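Local coordinates for protein aldehyde dehydrogenase (Bartonella henselae, PDB 3I44) that probably oxidises aldehydes to carboxylic acids with a nicotinamide cofactor, as a member of the aldehyde dehydrogenase family, at residues Val45-Ala53 and Met379-Pro387. The protein carries 1 engineered substitution. Residues are numbered along the deposited sequence; the frame is centred on the assembly and turned at random.
Sequences VIDPSTEEA and MERGYYVRP. With NA (sodium ion), chain B.
Gly382 N donates to Glu51 OE2 at 2.8 Å, using the anti lone pair of that oxygen. Glu51 OE1 accepts from a water that also lies 2.6 Å from Tyr383 OH, in the plane of that ring. One oxygen is tied to the Gly382 backbone and the other to Tyr383 OH through the water, so the rotation of the carboxylate is restrained. One residue on, Tyr383 N donates to Pro48 O at 3.1 Å.

Three side chains of 45-53 meet the Tyr383 ring. CB of Pro48 meets CD2 at 3.5 Å, and CG of Glu51 comes obliquely to CE1, from the same side of the ring plane. Ile46 CG2, anti to its own backbone N, reaches the hydroxyl end at the ring edge. Gly382 passes close to Pro48 O, with its CA 3.2 Å from that oxygen.

Further out, Arg381 runs extended beside Thr50. Thr50 CB lies over one guanidinium face. Glu52 OE2 comes to the edge and forms a salt bridge with NH1 at 2.6 Å, although the hydrogen bond is bent and weak (119°). The two flat groups are steeply turned, 69° apart.

The 45-53 turn is braced from within. Asp47 O accepts from the backbone N of both Thr50 and Glu51, and Asp47 OD1 closes an Asx turn with Ser49 N. Ile46 O binds the sodium ion together with the carbonyls of Glu112 and Ile199.

The contact joins the hairpin of strands 42-47 and 52-58 to the loop between strands 367-370 and 388-391. Tyr383 also packs on helix 348-363 through Lys348 and Tyr351, and Ser49 OG is hydrogen-bonded to Gly335 N.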
loop_
_atom_site.group_PDB
_atom_site.type_symbol
_atom_site.label_atom_id
_atom_site.label_comp_id
_atom_site.label_asym_id
_atom_site.label_seq_id
_atom_site.Cartn_x
_atom_site.Cartn_y
_atom_site.Cartn_z
ATOM N N VAL A 45 8.351 16.767 -29.584
ATOM C CA VAL A 45 6.982 16.433 -29.276
ATOM C C VAL A 45 6.202 16.468 -30.591
ATOM O O VAL A 45 6.182 17.496 -31.256
ATOM C CB VAL A 45 6.374 17.435 -28.271
ATOM C CG1 VAL A 45 4.943 17.064 -27.941
ATOM C CG2 VAL A 45 7.222 17.490 -27.007
ATOM N N ILE A 46 5.554 15.351 -30.949
ATOM C CA ILE A 46 4.774 15.275 -32.178
ATOM C C ILE A 46 3.295 15.637 -31.950
ATOM O O ILE A 46 2.683 15.201 -30.970
ATOM C CB ILE A 46 4.872 13.862 -32.815
ATOM C CG1 ILE A 46 6.332 13.520 -33.170
ATOM C CG2 ILE A 46 3.995 13.733 -34.070
ATOM C CD1 ILE A 46 7.046 14.579 -33.989
ATOM N N ASP A 47 2.759 16.479 -32.837
ATOM C CA ASP A 47 1.333 16.724 -33.001
ATOM C C ASP A 47 0.751 15.575 -33.816
ATOM O O ASP A 47 1.040 15.485 -35.019
ATOM C CB ASP A 47 1.139 18.039 -33.744
ATOM C CG ASP A 47 -0.333 18.404 -33.943
ATOM O OD1 ASP A 47 -1.197 17.486 -33.989
ATOM O OD2 ASP A 47 -0.615 19.627 -34.047
ATOM N N PRO A 48 -0.053 14.673 -33.171
ATOM C CA PRO A 48 -0.527 13.468 -33.825
ATOM C C PRO A 48 -1.580 13.703 -34.918
ATOM O O PRO A 48 -1.893 12.776 -35.641
ATOM C CB PRO A 48 -1.153 12.685 -32.686
ATOM C CG PRO A 48 -1.724 13.768 -31.808
ATOM C CD PRO A 48 -0.661 14.830 -31.840
ATOM N N SER A 49 -2.122 14.916 -34.993
ATOM C CA SER A 49 -3.102 15.262 -36.000
ATOM C C SER A 49 -2.388 15.481 -37.355
ATOM O O SER A 49 -2.993 15.261 -38.416
ATOM C CB SER A 49 -3.920 16.504 -35.572
ATOM O OG SER A 49 -4.856 16.193 -34.518
ATOM N N THR A 50 -1.106 15.863 -37.295
ATOM C CA THR A 50 -0.288 16.160 -38.488
ATOM C C THR A 50 0.969 15.286 -38.685
ATOM O O THR A 50 1.504 15.230 -39.790
ATOM C CB THR A 50 0.224 17.608 -38.452
ATOM O OG1 THR A 50 1.013 17.795 -37.268
ATOM C CG2 THR A 50 -0.933 18.613 -38.481
ATOM N N GLU A 51 1.446 14.618 -37.642
ATOM C CA GLU A 51 2.741 13.902 -37.663
ATOM C C GLU A 51 3.962 14.820 -37.622
ATOM O O GLU A 51 5.083 14.356 -37.769
ATOM C CB GLU A 51 2.860 12.914 -38.837
ATOM C CG GLU A 51 1.734 11.936 -38.872
ATOM C CD GLU A 51 1.947 10.748 -39.819
ATOM O OE1 GLU A 51 3.053 10.166 -39.892
ATOM O OE2 GLU A 51 0.952 10.360 -40.451
ATOM N N GLU A 52 3.752 16.104 -37.374
ATOM C CA GLU A 52 4.846 17.076 -37.334
ATOM C C GLU A 52 5.225 17.467 -35.912
ATOM O O GLU A 52 4.373 17.468 -35.011
ATOM C CB GLU A 52 4.456 18.303 -38.135
ATOM C CG GLU A 52 4.519 18.024 -39.655
ATOM C CD GLU A 52 3.675 18.965 -40.498
ATOM O OE1 GLU A 52 3.219 20.020 -39.981
ATOM O OE2 GLU A 52 3.466 18.630 -41.694
ATOM N N ALA A 53 6.510 17.768 -35.724
ATOM C CA ALA A 53 7.034 18.279 -34.480
ATOM C C ALA A 53 6.419 19.648 -34.127
ATOM O O ALA A 53 6.431 20.562 -34.950
ATOM C CB ALA A 53 8.598 18.372 -34.563
ATOM N N MET A 379 -8.157 10.688 -45.054
ATOM C CA MET A 379 -7.103 11.199 -44.174
ATOM C C MET A 379 -5.767 10.748 -44.756
ATOM O O MET A 379 -5.573 9.568 -44.996
ATOM C CB MET A 379 -7.251 10.622 -42.759
ATOM C CG MET A 379 -8.663 10.663 -42.147
ATOM S SD MET A 379 -8.942 12.155 -41.222
ATOM C CE MET A 379 -9.589 13.184 -42.547
ATOM N N GLU A 380 -4.850 11.681 -44.963
ATOM C CA GLU A 380 -3.583 11.385 -45.640
ATOM C C GLU A 380 -2.455 11.162 -44.629
ATOM O O GLU A 380 -1.525 10.387 -44.876
ATOM C CB GLU A 380 -3.225 12.536 -46.590
ATOM N N ARG A 381 -2.561 11.846 -43.487
ATOM C CA ARG A 381 -1.570 11.783 -42.422
ATOM C C ARG A 381 -2.253 11.940 -41.061
ATOM O O ARG A 381 -3.404 12.335 -40.983
ATOM C CB ARG A 381 -0.560 12.892 -42.601
ATOM C CG ARG A 381 -1.213 14.218 -42.640
ATOM C CD ARG A 381 -0.234 15.316 -42.881
ATOM N NE ARG A 381 -0.894 16.581 -42.560
ATOM C CZ ARG A 381 -0.266 17.730 -42.309
ATOM N NH1 ARG A 381 1.065 17.792 -42.345
ATOM N NH2 ARG A 381 -0.976 18.819 -42.018
ATOM N N GLY A 382 -1.503 11.645 -40.012
ATOM C CA GLY A 382 -2.010 11.621 -38.635
ATOM C C GLY A 382 -2.344 10.206 -38.225
ATOM O O GLY A 382 -2.628 9.355 -39.063
ATOM N N TYR A 383 -2.344 9.957 -36.923
ATOM C CA TYR A 383 -2.560 8.623 -36.377
ATOM C C TYR A 383 -4.064 8.345 -36.176
ATOM O O TYR A 383 -4.517 8.038 -35.073
ATOM C CB TYR A 383 -1.772 8.478 -35.059
ATOM C CG TYR A 383 -0.326 8.978 -35.185
ATOM C CD1 TYR A 383 0.516 8.515 -36.213
ATOM C CD2 TYR A 383 0.182 9.940 -34.318
ATOM C CE1 TYR A 383 1.830 9.015 -36.360
ATOM C CE2 TYR A 383 1.473 10.428 -34.454
ATOM C CZ TYR A 383 2.308 9.946 -35.474
ATOM O OH TYR A 383 3.596 10.453 -35.606
ATOM N N TYR A 384 -4.822 8.409 -37.264
ATOM C CA TYR A 384 -6.277 8.211 -37.202
ATOM C C TYR A 384 -6.647 6.763 -37.303
ATOM O O TYR A 384 -6.233 6.069 -38.252
ATOM C CB TYR A 384 -6.959 8.987 -38.320
ATOM C CG TYR A 384 -6.756 10.476 -38.173
ATOM C CD1 TYR A 384 -7.487 11.203 -37.237
ATOM C CD2 TYR A 384 -5.854 11.161 -38.966
ATOM C CE1 TYR A 384 -7.313 12.567 -37.092
ATOM C CE2 TYR A 384 -5.665 12.538 -38.817
ATOM C CZ TYR A 384 -6.401 13.227 -37.879
ATOM O OH TYR A 384 -6.230 14.576 -37.745
ATOM N N VAL A 385 -7.408 6.301 -36.311
ATOM C CA VAL A 385 -7.868 4.946 -36.235
ATOM C C VAL A 385 -9.367 4.990 -36.537
ATOM O O VAL A 385 -10.073 5.904 -36.105
ATOM C CB VAL A 385 -7.588 4.330 -34.839
ATOM C CG1 VAL A 385 -8.145 2.907 -34.736
ATOM C CG2 VAL A 385 -6.086 4.330 -34.521
ATOM N N ARG A 386 -9.843 4.006 -37.278
ATOM C CA ARG A 386 -11.252 3.929 -37.625
ATOM C C ARG A 386 -12.054 3.401 -36.449
ATOM O O ARG A 386 -11.713 2.348 -35.901
ATOM C CB ARG A 386 -11.448 2.965 -38.814
ATOM C CG ARG A 386 -10.774 3.395 -40.099
ATOM C CD ARG A 386 -10.584 2.243 -41.085
ATOM N NE ARG A 386 -11.853 1.739 -41.614
ATOM C CZ ARG A 386 -11.986 0.569 -42.238
ATOM N NH1 ARG A 386 -10.943 -0.232 -42.413
ATOM N NH2 ARG A 386 -13.166 0.192 -42.715
ATOM N N PRO A 387 -13.175 4.065 -36.098
ATOM C CA PRO A 387 -14.059 3.457 -35.117
ATOM C C PRO A 387 -14.454 2.048 -35.535
ATOM O O PRO A 387 -15.022 1.847 -36.611
ATOM C CB PRO A 387 -15.266 4.385 -35.106
ATOM C CG PRO A 387 -14.755 5.681 -35.525
ATOM C CD PRO A 387 -13.615 5.412 -36.481
HETATM NA NA NA B . 2.730 14.150 -28.700
HETATM O O HOH W 1 5.176 13.201 -29.099
HETATM O O HOH W 2 4.848 9.578 -37.677
HETATM O O HOH W 3 2.493 12.349 -29.601
#